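Local coordinates for protein 4-hydroxybutyrate CoA-transferase (Porphyromonas gingivalis, PDB 3EH7) that probably transfers coenzyme A from an acyl-CoA to a carboxylic acid such as acetate or 4-hydroxybutyrate, at residues Phe230-Lys235 with Val249-Ser254; Glu208-Gly213 with Val311-Cys316. All coordinates share one frame; numbering follows the deposited sequence.

Interaction 1. Residues Phe230-Lys235 with Val249-Ser254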
loop_
_atom_site.group_PDB
_atom_site.type_symbol
_atom_site.label_atom_id
_atom_site.label_comp_id
_atom_site.label_asym_id
_atom_site.label_seq_id
_atom_site.Cartn_x
_atom_site.Cartn_y
_atom_site.Cartn_z
ATOM N N PHE A 230 24.038 -12.418 13.713
ATOM C CA PHE A 230 23.768 -13.830 13.430
ATOM C C PHE A 230 23.824 -14.197 11.969
ATOM O O PHE A 230 23.457 -15.309 11.616
ATOM C CB PHE A 230 22.464 -14.285 14.067
ATOM C CG PHE A 230 22.545 -14.343 15.556
ATOM C CD1 PHE A 230 23.299 -15.327 16.168
ATOM C CD2 PHE A 230 21.937 -13.374 16.337
ATOM C CE1 PHE A 230 23.434 -15.378 17.537
ATOM C CE2 PHE A 230 22.052 -13.403 17.706
ATOM C CZ PHE A 230 22.807 -14.414 18.314
ATOM N N LEU A 231 24.322 -13.288 11.132
ATOM C CA LEU A 231 24.484 -13.551 9.699
ATOM C C LEU A 231 25.937 -13.838 9.254
ATOM O O LEU A 231 26.228 -13.824 8.048
ATOM C CB LEU A 231 23.922 -12.373 8.889
ATOM C CG LEU A 231 22.420 -12.077 9.061
ATOM C CD1 LEU A 231 22.021 -10.872 8.196
ATOM C CD2 LEU A 231 21.534 -13.286 8.739
ATOM N N LYS A 232 26.837 -14.131 10.194
ATOM C CA LYS A 232 28.255 -14.324 9.844
ATOM C C LYS A 232 28.510 -15.595 9.026
ATOM O O LYS A 232 29.494 -15.692 8.326
ATOM C CB LYS A 232 29.157 -14.302 11.089
ATOM C CG LYS A 232 29.095 -12.994 11.902
ATOM C CD LYS A 232 29.903 -13.121 13.199
ATOM C CE LYS A 232 29.637 -11.982 14.176
ATOM N NZ LYS A 232 30.229 -10.706 13.745
ATOM N N ASP A 233 27.603 -16.551 9.104
ATOM C CA ASP A 233 27.681 -17.778 8.333
ATOM C C ASP A 233 26.937 -17.697 6.981
ATOM O O ASP A 233 26.821 -18.690 6.277
ATOM C CB ASP A 233 27.059 -18.896 9.169
ATOM C CG ASP A 233 25.529 -18.675 9.459
ATOM O OD1 ASP A 233 24.985 -17.524 9.535
ATOM O OD2 ASP A 233 24.855 -19.711 9.627
ATOM N N LYS A 234 26.401 -16.532 6.626
ATOM C CA LYS A 234 25.658 -16.425 5.382
ATOM C C LYS A 234 26.611 -16.089 4.249
ATOM O O LYS A 234 27.708 -15.567 4.474
ATOM C CB LYS A 234 24.530 -15.385 5.509
ATOM C CG LYS A 234 23.405 -15.798 6.490
ATOM C CD LYS A 234 22.547 -16.907 5.856
ATOM C CE LYS A 234 22.093 -17.951 6.833
ATOM N NZ LYS A 234 21.030 -17.442 7.695
ATOM N N LYS A 235 26.163 -16.369 3.030
ATOM C CA LYS A 235 26.961 -16.173 1.817
ATOM C C LYS A 235 26.321 -15.207 0.822
ATOM O O LYS A 235 25.125 -15.319 0.538
ATOM C CB LYS A 235 27.122 -17.510 1.108
ATOM C CG LYS A 235 27.713 -18.628 1.968
ATOM C CD LYS A 235 29.111 -18.309 2.515
ATOM C CE LYS A 235 29.570 -19.452 3.411
ATOM N NZ LYS A 235 30.744 -19.080 4.221
ATOM N N VAL A 249 28.522 -2.571 7.407
ATOM C CA VAL A 249 29.913 -2.425 6.954
ATOM C C VAL A 249 30.799 -3.532 7.517
ATOM O O VAL A 249 31.734 -3.995 6.851
ATOM C CB VAL A 249 30.500 -1.059 7.340
ATOM C CG1 VAL A 249 32.015 -1.025 7.059
ATOM C CG2 VAL A 249 29.783 0.085 6.626
ATOM N N GLU A 250 30.515 -3.952 8.746
ATOM C CA GLU A 250 31.284 -5.043 9.385
ATOM C C GLU A 250 31.107 -6.329 8.594
ATOM O O GLU A 250 32.059 -7.069 8.389
ATOM C CB GLU A 250 30.859 -5.253 10.848
ATOM C CG GLU A 250 31.569 -6.429 11.518
ATOM C CD GLU A 250 31.024 -6.759 12.913
ATOM O OE1 GLU A 250 29.972 -6.202 13.336
ATOM O OE2 GLU A 250 31.656 -7.599 13.578
ATOM N N LEU A 251 29.890 -6.588 8.116
ATOM C CA LEU A 251 29.673 -7.779 7.297
ATOM C C LEU A 251 30.224 -7.633 5.887
ATOM O O LEU A 251 30.489 -8.635 5.229
ATOM C CB LEU A 251 28.201 -8.181 7.267
ATOM C CG LEU A 251 27.663 -8.942 8.476
ATOM C CD1 LEU A 251 26.158 -9.023 8.386
ATOM C CD2 LEU A 251 28.239 -10.321 8.561
ATOM N N VAL A 252 30.405 -6.410 5.399
ATOM C CA VAL A 252 31.089 -6.247 4.127
ATOM C C VAL A 252 32.556 -6.599 4.329
ATOM O O VAL A 252 33.110 -7.412 3.597
ATOM C CB VAL A 252 30.999 -4.828 3.564
ATOM C CG1 VAL A 252 31.966 -4.686 2.357
ATOM C CG2 VAL A 252 29.537 -4.484 3.175
ATOM N N ARG A 253 33.166 -6.014 5.355
ATOM C CA ARG A 253 34.589 -6.212 5.598
ATOM C C ARG A 253 34.886 -7.677 5.842
ATOM O O ARG A 253 35.940 -8.159 5.475
ATOM C CB ARG A 253 35.062 -5.352 6.768
ATOM C CG ARG A 253 35.146 -3.893 6.404
ATOM C CD ARG A 253 35.461 -3.044 7.606
ATOM N NE ARG A 253 35.845 -1.682 7.238
ATOM C CZ ARG A 253 35.678 -0.607 8.014
ATOM N NH1 ARG A 253 36.075 0.584 7.595
ATOM N NH2 ARG A 253 35.114 -0.705 9.217
ATOM N N SER A 254 33.937 -8.407 6.416
ATOM C CA SER A 254 34.154 -9.826 6.650
ATOM C C SER A 254 33.764 -10.752 5.492
ATOM O O SER A 254 33.842 -11.976 5.636
ATOM C CB SER A 254 33.390 -10.256 7.892
ATOM O OG SER A 254 32.025 -10.008 7.707
HETATM O O HOH W 1 31.284 -9.293 15.709
#

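Interaction 2. Residues Glu208-Gly213 with Val311-Cys316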
loop_
_atom_site.group_PDB
_atom_site.type_symbol
_atom_site.label_atom_id
_atom_site.label_comp_id
_atom_site.label_asym_id
_atom_site.label_seq_id
_atom_site.Cartn_x
_atom_site.Cartn_y
_atom_site.Cartn_z
ATOM N N GLU A 208 17.313 -16.632 10.853
ATOM C CA GLU A 208 16.678 -17.839 10.371
ATOM C C GLU A 208 15.929 -17.597 9.070
ATOM O O GLU A 208 15.725 -18.513 8.297
ATOM C CB GLU A 208 15.646 -18.247 11.397
ATOM C CG GLU A 208 15.430 -19.697 11.567
ATOM C CD GLU A 208 14.742 -19.960 12.890
ATOM O OE1 GLU A 208 15.438 -20.090 13.933
ATOM O OE2 GLU A 208 13.498 -20.014 12.877
ATOM N N LEU A 209 15.445 -16.372 8.867
ATOM C CA LEU A 209 14.580 -16.110 7.724
ATOM C C LEU A 209 15.383 -15.591 6.523
ATOM O O LEU A 209 14.824 -15.394 5.430
ATOM C CB LEU A 209 13.453 -15.146 8.136
ATOM C CG LEU A 209 12.441 -15.662 9.163
ATOM C CD1 LEU A 209 11.444 -14.546 9.542
ATOM C CD2 LEU A 209 11.684 -16.884 8.648
ATOM N N ILE A 210 16.690 -15.397 6.723
ATOM C CA ILE A 210 17.573 -14.858 5.709
ATOM C C ILE A 210 18.411 -15.965 5.104
ATOM O O ILE A 210 19.217 -16.594 5.804
ATOM C CB ILE A 210 18.506 -13.785 6.309
ATOM C CG1 ILE A 210 17.674 -12.580 6.738
ATOM C CG2 ILE A 210 19.619 -13.393 5.276
ATOM C CD1 ILE A 210 18.378 -11.539 7.555
ATOM N N GLU A 211 18.202 -16.230 3.818
ATOM C CA GLU A 211 18.943 -17.269 3.129
ATOM C C GLU A 211 20.095 -16.658 2.347
ATOM O O GLU A 211 20.153 -15.441 2.144
ATOM C CB GLU A 211 18.044 -18.015 2.156
ATOM C CG GLU A 211 16.870 -18.747 2.804
ATOM C CD GLU A 211 15.736 -18.943 1.796
ATOM O OE1 GLU A 211 14.907 -18.012 1.616
ATOM O OE2 GLU A 211 15.694 -20.023 1.159
ATOM N N ASP A 212 21.008 -17.523 1.917
ATOM C CA ASP A 212 22.163 -17.083 1.167
ATOM C C ASP A 212 21.656 -16.350 -0.045
ATOM O O ASP A 212 20.705 -16.782 -0.654
ATOM C CB ASP A 212 22.981 -18.266 0.683
ATOM C CG ASP A 212 23.719 -18.962 1.793
ATOM O OD1 ASP A 212 24.053 -18.339 2.830
ATOM O OD2 ASP A 212 23.977 -20.142 1.603
ATOM N N GLY A 213 22.308 -15.253 -0.376
ATOM C CA GLY A 213 21.952 -14.477 -1.541
ATOM C C GLY A 213 20.863 -13.444 -1.319
ATOM O O GLY A 213 20.485 -12.760 -2.276
ATOM N N VAL A 311 14.744 -9.261 1.871
ATOM C CA VAL A 311 14.335 -9.416 3.249
ATOM C C VAL A 311 14.394 -8.030 3.851
ATOM O O VAL A 311 15.458 -7.399 3.916
ATOM C CB VAL A 311 15.216 -10.394 4.069
ATOM C CG1 VAL A 311 14.729 -10.425 5.501
ATOM C CG2 VAL A 311 15.174 -11.801 3.456
ATOM N N SER A 312 13.216 -7.554 4.251
ATOM C CA SER A 312 13.068 -6.259 4.857
ATOM C C SER A 312 12.827 -6.469 6.357
ATOM O O SER A 312 11.979 -7.267 6.721
ATOM C CB SER A 312 11.911 -5.520 4.175
ATOM O OG SER A 312 11.445 -4.498 5.006
ATOM N N ILE A 313 13.613 -5.800 7.205
ATOM C CA ILE A 313 13.463 -5.861 8.666
ATOM C C ILE A 313 13.216 -4.469 9.223
ATOM O O ILE A 313 14.025 -3.548 9.051
ATOM C CB ILE A 313 14.713 -6.451 9.406
ATOM C CG1 ILE A 313 15.140 -7.792 8.818
ATOM C CG2 ILE A 313 14.427 -6.610 10.904
ATOM C CD1 ILE A 313 16.490 -8.333 9.378
ATOM N N ASN A 314 12.080 -4.321 9.893
ATOM C CA ASN A 314 11.713 -3.075 10.545
ATOM C C ASN A 314 11.030 -3.364 11.888
ATOM O O ASN A 314 10.581 -4.476 12.145
ATOM C CB ASN A 314 10.768 -2.265 9.641
ATOM C CG ASN A 314 11.414 -1.886 8.311
ATOM O OD1 ASN A 314 12.273 -0.992 8.233
ATOM N ND2 ASN A 314 11.021 -2.562 7.281
ATOM N N SER A 315 10.964 -2.351 12.741
ATOM C CA SER A 315 10.261 -2.433 14.012
ATOM C C SER A 315 9.074 -1.502 13.998
ATOM O O SER A 315 8.913 -0.699 13.069
ATOM C CB SER A 315 11.197 -2.045 15.136
ATOM O OG SER A 315 12.282 -2.929 15.099
ATOM N N CYS A 316 8.209 -1.653 14.994
ATOM C CA CYS A 316 7.046 -0.777 15.133
ATOM C C CYS A 316 6.722 -0.628 16.635
ATOM O O CYS A 316 7.386 -1.238 17.468
ATOM C CB CYS A 316 5.895 -1.368 14.325
ATOM S SG CYS A 316 5.444 -2.974 14.929
#

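Interaction 1. Residues Phe230-Lys235 with Val249-Ser254
A water molecule ties Lys232 to Glu250: it accepts from Lys232 NZ at 2.6 Å and donates to Glu250 OE2 at 2.7 Å. The two charged atoms also face each other directly, Lys232 NZ lying 3.4 Å from Glu250 OE2 in a rather long salt bridge. Both side chains are long enough to meet: the glutamate runs extended, its CG anti to the backbone N (chi1 176°), while the lysine is straight until a final bend at chi4 (-72°) sets its ammonium near the carboxylate.

Beneath this polar bridge lies a small apolar contact. Leu251 points from helix 246-253 at the turn, and its two methyls divide the work: CD1 meets Leu231 CB at 4.1 Å, and CD2 rests 4.2 Å from Lys232 CA. Branched leucine suits this place, since one side chain can touch two successive residues of the type I turn Leu231-Lys234, which is closed by Lys234 N to Leu231 O at 3.1 Å. Leu231 also packs on Ala207 of helix 197-208. The contact thus combines packing between buried leucines with a charged pair on the solvent side, where Lys232 is exposed and the water relays the charge pairing beside the long direct approach.

Interaction 2. Residues Glu208-Gly213 with Val311-Cys316
Ile210 and Val311 make the closest contact, Ile210 CG1 lying 3.9 Å from Val311 CG1 and the two side chains meeting at a slant. Val311 straddles two residues of the loop: its CG2 is 4.2 Å from Ile210 CG1 and 4.1 Å from Leu209 O. Two residues on, on the same face of the strand, Ile313 turns its CD1 to Ile210 CD1 at 4.1 Å, the side chains crossing at about a right angle. Ile210 can serve both partners because its CG1 branch lies anti to the carbonyl carbon (chi1 -67°) and continues extended, placing CG1 by the valine and CD1 by the isoleucine. The place is buried, and side-chain carbons and one carbonyl oxygen make the contact; branched aliphatic residues suit it, having no polar side-chain atoms to satisfy.

The backbone around this apolar cluster is held from outside. Leu209 O accepts a hydrogen bond from Lys355 NZ, which fixes that carbonyl of the loop. Leu216 of strand 215-217 touches both Ile210 and Val311, while Ile357 of strand 355-359 packs on Leu209 and Val311. Val311 pairs through its backbone with Thr215 and Gln217, and Ser312 with Lys355 and Ile357, which sets strand 310-314 between two parallel neighbours. Residues 208-213 link helix 197-208 to strand 215-217, and this loop packs over the start of the adjacent parallel strand 310-314, a helix-to-strand connection consistent with a Rossmann-like alpha/beta domain.

Overall arrangement
The centres of interactions 1 and 2 lie about 14 Å apart. Along the chain 208-213 comes first, then 230-235, 249-254 and finally 311-316, so both segments of interaction 1 fall between the two segments of interaction 2. The two loops touch directly: Lys234 NZ probably hydrogen-bonds to Ile210 O at 2.8 Å, Lys235 N probably to Asp212 OD1 at 2.9 Å, and Leu231 CD1 packs on Ile210 CD1. These loops lead into strands 215-217 and 238-240, neighbours in the large mixed sheet that also holds 310-314. Together the contacts connect helix 246-253 through adjoining loops to that sheet, making one continuous piece of the alpha/beta packing.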